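Oligopeptide ABC transporter, periplasmic oligopeptide-binding protein, putative (Thermotoga maritima MSB8, PDB 5IPW) is a putative periplasmic oligopeptide-binding protein of the solute-binding family 5, probably capturing peptides for import by an ABC transporter. Local coordinates at residues S503-F508 against E512-F517; I520-W525 against N585-G590; P549-R554 against T579-E584. All blocks are in the same frame, centred on the assembly; numbering follows the deposited sequence.

Contact 1: S503-F508 against E512-F517; sequences SPMVIF and ENIADF
Two backbone approaches join the segments, M505 with E512 and V506 with D516, each pair with CA atoms 5.6 Å apart, although neither segment is a regular helix or strand. E512 carries most of the first approach. Its CG stands anti to its own carbonyl carbon (chi1 -58°) and the chain runs extended from there, which lays the carboxylate over the S503-P504 peptide, with OE2 at the amide of M505. OE2 accepts M505 N at 3.0 Å through its anti lone pair, in a bent bond of 139°. The same oxygen lies 3.3 Å from P504 CD, and the aliphatic part of the side chain packs at about a right angle against P504 and M505, with E512 CG 3.9 Å from M505 CB. Replacing E512 by an alanine removes this acceptor and would probably leave the M505 amide without its carboxylate partner and the P504 ring less covered.

Both segments belong to the long loop between strand 489-494 and helix 523-534 of a periplasmic solute-binding fold. Here the chain makes one helix-like turn, closed by F508 N to P504 O, and F508 reaches from it into helices 550-564 and 568-584.

M505 fills the space between the two approaches. Its CB points toward 512-517, and chi1 (75°) together with the bend at chi3 brings SD alongside I514 CG1 at 3.9 Å and CE toward A515 O and the CA of D516. Further along, V506 CG2 touches D516 OD1 at 3.5 Å, an apolar methyl beside a carboxylate oxygen whose charge is met by R340 of strand 340-343. The other oxygen of D516, OD2, accepts the backbone N of W518.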
# COMPACT_ATOMS: atom_id res chain seq x y z
N SER A 503 1.39 -7.16 4.30
CA SER A 503 2.69 -7.18 5.00
C SER A 503 2.43 -7.41 6.49
O SER A 503 2.67 -6.53 7.32
CB SER A 503 3.42 -5.86 4.79
OG SER A 503 3.74 -5.66 3.42
N PRO A 504 1.92 -8.60 6.83
CA PRO A 504 1.36 -8.84 8.16
C PRO A 504 2.36 -9.08 9.30
O PRO A 504 1.92 -9.35 10.42
CB PRO A 504 0.53 -10.10 7.94
CG PRO A 504 1.24 -10.83 6.86
CD PRO A 504 1.72 -9.75 5.94
N MET A 505 3.66 -8.97 9.05
CA MET A 505 4.63 -9.40 10.05
C MET A 505 4.57 -8.58 11.34
O MET A 505 4.82 -9.12 12.41
CB MET A 505 6.05 -9.39 9.47
CG MET A 505 6.68 -8.01 9.30
SD MET A 505 8.26 -8.11 8.45
CE MET A 505 9.22 -6.96 9.43
N VAL A 506 4.24 -7.30 11.24
CA VAL A 506 4.27 -6.42 12.41
C VAL A 506 3.11 -6.68 13.37
O VAL A 506 3.26 -6.54 14.58
CB VAL A 506 4.29 -4.93 12.00
CG1 VAL A 506 4.06 -4.02 13.20
CG2 VAL A 506 5.61 -4.59 11.35
N ILE A 507 1.95 -7.06 12.84
CA ILE A 507 0.80 -7.35 13.68
C ILE A 507 0.84 -8.81 14.12
O ILE A 507 0.60 -9.12 15.28
CB ILE A 507 -0.52 -7.01 12.97
CG1 ILE A 507 -0.87 -5.54 13.14
CG2 ILE A 507 -1.68 -7.80 13.55
CD1 ILE A 507 0.26 -4.57 12.85
N PHE A 508 1.15 -9.70 13.18
CA PHE A 508 1.06 -11.14 13.42
C PHE A 508 2.41 -11.83 13.43
O PHE A 508 3.09 -11.89 12.41
CB PHE A 508 0.17 -11.77 12.35
CG PHE A 508 -1.21 -11.20 12.32
CD1 PHE A 508 -2.09 -11.48 13.35
CD2 PHE A 508 -1.63 -10.38 11.29
CE1 PHE A 508 -3.37 -10.96 13.35
CE2 PHE A 508 -2.91 -9.86 11.27
CZ PHE A 508 -3.78 -10.15 12.31
N GLU A 512 5.13 -14.05 8.29
CA GLU A 512 6.10 -13.93 7.20
C GLU A 512 7.41 -14.63 7.57
O GLU A 512 7.65 -14.94 8.73
CB GLU A 512 6.37 -12.45 6.87
CG GLU A 512 5.13 -11.65 6.47
CD GLU A 512 5.46 -10.28 5.89
OE1 GLU A 512 6.24 -10.22 4.92
OE2 GLU A 512 4.93 -9.26 6.38
N ASN A 513 8.26 -14.87 6.58
CA ASN A 513 9.54 -15.56 6.81
C ASN A 513 10.60 -14.70 7.51
O ASN A 513 11.69 -15.18 7.83
CB ASN A 513 10.09 -16.16 5.50
CG ASN A 513 10.45 -15.11 4.45
OD1 ASN A 513 10.26 -13.90 4.65
ND2 ASN A 513 10.95 -15.57 3.32
N ILE A 514 10.28 -13.42 7.75
CA ILE A 514 11.10 -12.58 8.62
C ILE A 514 10.23 -11.97 9.72
O ILE A 514 9.06 -11.65 9.50
CB ILE A 514 11.88 -11.50 7.83
CG1 ILE A 514 10.94 -10.56 7.08
CG2 ILE A 514 12.85 -12.16 6.87
CD1 ILE A 514 11.64 -9.55 6.19
N ALA A 515 10.82 -11.83 10.90
CA ALA A 515 10.11 -11.36 12.08
C ALA A 515 10.34 -9.87 12.29
O ALA A 515 11.37 -9.33 11.89
CB ALA A 515 10.56 -12.13 13.30
N ASP A 516 9.36 -9.22 12.92
CA ASP A 516 9.56 -7.87 13.41
C ASP A 516 10.36 -7.93 14.69
O ASP A 516 10.38 -8.95 15.37
CB ASP A 516 8.24 -7.17 13.68
CG ASP A 516 8.43 -5.70 14.00
OD1 ASP A 516 8.66 -4.92 13.05
OD2 ASP A 516 8.39 -5.33 15.19
N PHE A 517 10.99 -6.82 15.03
CA PHE A 517 11.83 -6.75 16.21
C PHE A 517 11.13 -7.16 17.49
O PHE A 517 11.76 -7.79 18.35
CB PHE A 517 12.39 -5.34 16.37
CG PHE A 517 13.23 -4.91 15.21
CD1 PHE A 517 14.34 -5.64 14.83
CD2 PHE A 517 12.91 -3.77 14.50
CE1 PHE A 517 15.11 -5.25 13.76
CE2 PHE A 517 13.69 -3.37 13.43
CZ PHE A 517 14.79 -4.10 13.06

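Contact 2: I520-W525 against N585-G590; sequences IGWSGW and NLWMIG
W522 and W587 are the one residue pair that touches between 520-525 and 585-590, and both are buried. The six-membered ring of W522 presents its edge to the face of W587 in an offset edge-to-face arrangement, its centroid 5.9 Å from that of the five-membered ring, with the planes at 82°. The nearest atoms are W522 CH2 and W587 NE1, 4.1 Å apart. The two side chains cross at about a right angle.

Crowding is concentrated at W587. CB of N585 lies 3.4 Å above the plane of its indole, offset toward the rim. W518 stacks on W587, and Y345 and H582 meet it edge-to-face, making an aromatic cluster at the point where the chain leaves helix 568-584 and enters strand 589-591, whose I589 pairs through backbone hydrogen bonds with I341. W522 comes to this cluster from just before helix 523-534, with P548 and P549 against it.

The other side of the contact is looser. G521 is exposed, and S523 and W525 are partly exposed. There the chain organises itself locally: I520 O accepts both S523 OG, at 2.7 Å, and S523 N, at 3.1 Å, from the same face of its carbonyl plane, fixing the turn that leads into the helix. W525 turns its NE1 to G545 O.

Only 62 Å² is buried between the segments, and nothing polar is exchanged. Because W587 NE1 lies near the plane of W522, at its edge, its N-H does not bond to the W522 ring face; the link therefore rests on dispersion and the weak electrostatics of an aromatic edge against a face.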
# COMPACT_ATOMS: atom_id res chain seq x y z
N ILE A 520 11.11 -10.98 17.79
CA ILE A 520 12.17 -11.66 17.05
C ILE A 520 12.83 -12.77 17.88
O ILE A 520 13.08 -13.86 17.37
CB ILE A 520 13.20 -10.67 16.45
CG1 ILE A 520 14.09 -11.37 15.43
CG2 ILE A 520 14.05 -10.01 17.53
CD1 ILE A 520 14.90 -10.41 14.59
N GLY A 521 13.08 -12.49 19.16
CA GLY A 521 13.59 -13.50 20.08
C GLY A 521 12.69 -14.73 20.25
O GLY A 521 13.18 -15.81 20.54
N TRP A 522 11.38 -14.56 20.07
CA TRP A 522 10.44 -15.69 20.15
C TRP A 522 10.28 -16.48 18.85
O TRP A 522 9.50 -17.45 18.80
CB TRP A 522 9.06 -15.19 20.63
CG TRP A 522 9.07 -14.63 22.02
CD1 TRP A 522 9.79 -15.10 23.08
CD2 TRP A 522 8.30 -13.53 22.51
NE1 TRP A 522 9.53 -14.34 24.19
CE2 TRP A 522 8.61 -13.37 23.87
CE3 TRP A 522 7.37 -12.66 21.93
CZ2 TRP A 522 8.03 -12.38 24.67
CZ3 TRP A 522 6.80 -11.66 22.73
CH2 TRP A 522 7.14 -11.53 24.08
N SER A 523 11.02 -16.11 17.80
CA SER A 523 10.92 -16.78 16.49
C SER A 523 11.11 -18.29 16.53
O SER A 523 10.55 -19.01 15.71
CB SER A 523 11.94 -16.18 15.51
OG SER A 523 11.67 -14.81 15.27
N GLY A 524 11.93 -18.76 17.47
CA GLY A 524 12.13 -20.20 17.66
C GLY A 524 10.83 -20.88 18.01
O GLY A 524 10.36 -21.78 17.30
N TRP A 525 10.23 -20.43 19.11
CA TRP A 525 8.98 -21.00 19.62
C TRP A 525 7.79 -20.77 18.68
O TRP A 525 6.97 -21.67 18.50
CB TRP A 525 8.67 -20.42 21.00
CG TRP A 525 9.54 -20.99 22.06
CD1 TRP A 525 10.71 -20.47 22.55
CD2 TRP A 525 9.33 -22.22 22.76
NE1 TRP A 525 11.23 -21.30 23.52
CE2 TRP A 525 10.40 -22.38 23.67
CE3 TRP A 525 8.33 -23.20 22.72
CZ2 TRP A 525 10.50 -23.47 24.52
CZ3 TRP A 525 8.43 -24.29 23.57
CH2 TRP A 525 9.51 -24.42 24.46
N ASN A 585 -1.63 -5.70 25.64
CA ASN A 585 -0.17 -5.77 25.74
C ASN A 585 0.41 -4.68 24.86
O ASN A 585 -0.06 -4.48 23.76
CB ASN A 585 0.34 -7.11 25.25
CG ASN A 585 -0.39 -8.28 25.89
OD1 ASN A 585 0.11 -8.91 26.81
ND2 ASN A 585 -1.59 -8.60 25.38
N LEU A 586 1.42 -3.97 25.33
CA LEU A 586 1.97 -2.86 24.55
C LEU A 586 3.39 -3.14 24.08
O LEU A 586 4.32 -2.39 24.39
CB LEU A 586 1.88 -1.55 25.34
CG LEU A 586 0.83 -0.54 24.87
CD1 LEU A 586 -0.53 -1.18 24.64
CD2 LEU A 586 0.71 0.58 25.89
N TRP A 587 3.54 -4.21 23.30
CA TRP A 587 4.85 -4.65 22.83
C TRP A 587 5.57 -3.61 21.98
O TRP A 587 6.79 -3.54 21.99
CB TRP A 587 4.72 -5.92 22.03
CG TRP A 587 4.24 -7.06 22.82
CD1 TRP A 587 4.86 -7.65 23.88
CD2 TRP A 587 3.04 -7.79 22.60
NE1 TRP A 587 4.12 -8.70 24.34
CE2 TRP A 587 2.99 -8.81 23.57
CE3 TRP A 587 2.00 -7.69 21.67
CZ2 TRP A 587 1.94 -9.72 23.64
CZ3 TRP A 587 0.95 -8.59 21.74
CH2 TRP A 587 0.93 -9.59 22.72
N MET A 588 4.80 -2.82 21.23
CA MET A 588 5.37 -1.68 20.52
C MET A 588 4.91 -0.40 21.18
O MET A 588 3.71 -0.20 21.41
CB MET A 588 4.94 -1.69 19.05
CG MET A 588 5.75 -2.63 18.17
SD MET A 588 5.14 -2.76 16.48
CE MET A 588 3.66 -3.73 16.75
N ILE A 589 5.86 0.47 21.50
CA ILE A 589 5.56 1.76 22.09
C ILE A 589 6.04 2.82 21.12
O ILE A 589 7.23 3.10 21.02
CB ILE A 589 6.23 1.95 23.47
CG1 ILE A 589 5.69 0.91 24.47
CG2 ILE A 589 5.99 3.35 24.00
CD1 ILE A 589 6.47 0.85 25.77
N GLY A 590 5.09 3.40 20.39
CA GLY A 590 5.39 4.45 19.42
C GLY A 590 5.12 5.85 19.92
O GLY A 590 4.51 6.05 20.96

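Contact 3: P549-R554 against T579-E584; sequences PEVVYR and TKIHRE
I581 meets V551 across two helices, and its side chain can be followed outward from the backbone of helix 568-584. CB lies 4.1 Å from V551 CG2. The branch CG2 comes closer to that methyl, at 3.4 Å, and also lies near V551 O. CG1, set anti to the carbonyl carbon (chi1 -75°), is 3.7 Å from V551 CG2, so a single valine methyl sits against both branches of the isoleucine. The chain then continues extended, and the tip CD1 reaches past the valine to R554 CB at 4.0 Å, with V551 O at a similar distance.

Helices 550-564 and 568-584 form an antiparallel helical hairpin joined by a short connection, and this contact lies at its open end, near the start of one helix and the finish of the other. I581 also touches L555 and L558, so it lies along one face of helix 550-564.

The V551 and I581 side chains lie alongside each other, running antiparallel, and the interface between the segments is apolar. R554 contributes its CB, but its bent chain carries the guanidinium away from helix 568-584. Back along its own helix, NH2 forms a salt bridge with E550 OE2, 2.6 Å away and in the guanidinium plane at its edge, while NH1 pairs with D557. V551, through its other methyl, packs on W587 and N585.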
# COMPACT_ATOMS: atom_id res chain seq x y z
N PRO A 549 4.54 -15.28 25.90
CA PRO A 549 3.20 -15.26 26.49
C PRO A 549 2.17 -16.00 25.62
O PRO A 549 2.35 -16.12 24.41
CB PRO A 549 2.86 -13.77 26.54
CG PRO A 549 4.17 -13.08 26.63
CD PRO A 549 5.18 -13.96 25.95
N GLU A 550 1.10 -16.48 26.24
CA GLU A 550 0.06 -17.23 25.53
C GLU A 550 -0.71 -16.35 24.55
O GLU A 550 -1.20 -16.81 23.51
CB GLU A 550 -0.91 -17.87 26.54
CG GLU A 550 -1.69 -19.05 25.99
CD GLU A 550 -0.80 -20.19 25.54
OE1 GLU A 550 0.23 -20.44 26.19
OE2 GLU A 550 -1.12 -20.84 24.52
N VAL A 551 -0.81 -15.07 24.89
CA VAL A 551 -1.49 -14.09 24.05
C VAL A 551 -0.78 -13.90 22.69
O VAL A 551 -1.42 -13.53 21.70
CB VAL A 551 -1.64 -12.76 24.82
CG1 VAL A 551 -0.31 -12.04 24.96
CG2 VAL A 551 -2.70 -11.88 24.17
N VAL A 552 0.53 -14.17 22.64
CA VAL A 552 1.27 -14.17 21.37
C VAL A 552 0.87 -15.37 20.51
O VAL A 552 0.60 -15.21 19.32
CB VAL A 552 2.80 -14.19 21.61
CG1 VAL A 552 3.57 -14.40 20.31
CG2 VAL A 552 3.25 -12.89 22.27
N TYR A 553 0.83 -16.56 21.09
CA TYR A 553 0.38 -17.75 20.36
C TYR A 553 -1.02 -17.56 19.80
O TYR A 553 -1.40 -18.22 18.82
CB TYR A 553 0.39 -18.99 21.26
CG TYR A 553 1.75 -19.59 21.58
CD1 TYR A 553 2.81 -19.53 20.67
CD2 TYR A 553 1.95 -20.27 22.78
CE1 TYR A 553 4.03 -20.11 20.97
CE2 TYR A 553 3.18 -20.85 23.08
CZ TYR A 553 4.21 -20.77 22.17
OH TYR A 553 5.43 -21.34 22.46
N ARG A 554 -1.79 -16.68 20.43
CA ARG A 554 -3.16 -16.38 20.00
C ARG A 554 -3.16 -15.55 18.72
O ARG A 554 -3.90 -15.86 17.78
CB ARG A 554 -3.92 -15.66 21.13
CG ARG A 554 -5.33 -16.17 21.38
CD ARG A 554 -5.41 -17.69 21.45
NE ARG A 554 -4.25 -18.29 22.14
CZ ARG A 554 -3.83 -19.54 21.98
NH1 ARG A 554 -4.45 -20.38 21.16
NH2 ARG A 554 -2.77 -19.96 22.66
N THR A 579 -6.04 -6.44 17.24
CA THR A 579 -5.77 -5.09 17.72
C THR A 579 -6.15 -4.95 19.20
O THR A 579 -5.62 -4.08 19.89
CB THR A 579 -6.52 -4.04 16.89
OG1 THR A 579 -7.93 -4.33 16.89
CG2 THR A 579 -6.01 -4.03 15.46
N LYS A 580 -7.08 -5.78 19.66
CA LYS A 580 -7.42 -5.85 21.08
C LYS A 580 -6.19 -6.35 21.82
O LYS A 580 -5.69 -5.70 22.72
CB LYS A 580 -8.62 -6.80 21.32
CG LYS A 580 -9.04 -6.95 22.78
CD LYS A 580 -9.96 -8.14 22.99
CE LYS A 580 -10.09 -8.48 24.47
NZ LYS A 580 -11.01 -9.62 24.74
N ILE A 581 -5.70 -7.51 21.41
CA ILE A 581 -4.50 -8.10 22.00
C ILE A 581 -3.35 -7.08 22.06
O ILE A 581 -2.81 -6.82 23.13
CB ILE A 581 -4.09 -9.37 21.23
CG1 ILE A 581 -5.05 -10.52 21.61
CG2 ILE A 581 -2.65 -9.73 21.53
CD1 ILE A 581 -4.90 -11.79 20.80
N HIS A 582 -3.01 -6.48 20.93
CA HIS A 582 -1.97 -5.45 20.90
C HIS A 582 -2.29 -4.24 21.78
O HIS A 582 -1.41 -3.41 22.05
CB HIS A 582 -1.74 -4.95 19.46
CG HIS A 582 -0.81 -5.80 18.66
ND1 HIS A 582 0.53 -5.50 18.52
CD2 HIS A 582 -1.01 -6.93 17.95
CE1 HIS A 582 1.11 -6.41 17.76
NE2 HIS A 582 0.20 -7.29 17.40
N ARG A 583 -3.54 -4.11 22.19
CA ARG A 583 -3.99 -3.01 23.02
C ARG A 583 -3.70 -3.31 24.48
O ARG A 583 -3.17 -2.48 25.20
CB ARG A 583 -5.49 -2.82 22.84
CG ARG A 583 -6.03 -1.44 23.14
CD ARG A 583 -7.39 -1.28 22.48
NE ARG A 583 -8.33 -2.33 22.88
CZ ARG A 583 -9.38 -2.74 22.16
NH1 ARG A 583 -9.66 -2.21 20.98
NH2 ARG A 583 -10.16 -3.71 22.64
N GLU A 584 -4.07 -4.52 24.89
CA GLU A 584 -3.88 -4.98 26.26
C GLU A 584 -2.40 -5.20 26.61
O GLU A 584 -1.98 -4.93 27.73
CB GLU A 584 -4.72 -6.24 26.49
CG GLU A 584 -6.21 -5.92 26.62
CD GLU A 584 -7.12 -7.10 26.35
OE1 GLU A 584 -8.34 -6.95 26.55
OE2 GLU A 584 -6.64 -8.18 25.92

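Followed from the N terminus, the chain first closes contact 1, a short loop of three residues between its segments, within the connection from strand 489-494 to helix 523-534. Contact 2 then opens at the start of that helix and closes only at strand 589-591. Contact 3 falls wholly within this longer excursion, joining the start of helix 550-564 to the end of helix 568-584. The three are neighbours in space: A515 CB packs on S523 OG, I507 O probably accepts H582 NE2 at 2.8 Å, and W522 and W587 reach P549 and V551. Together they tie the loop, the helical hairpin and the sheet edge strand 589-591 to one another.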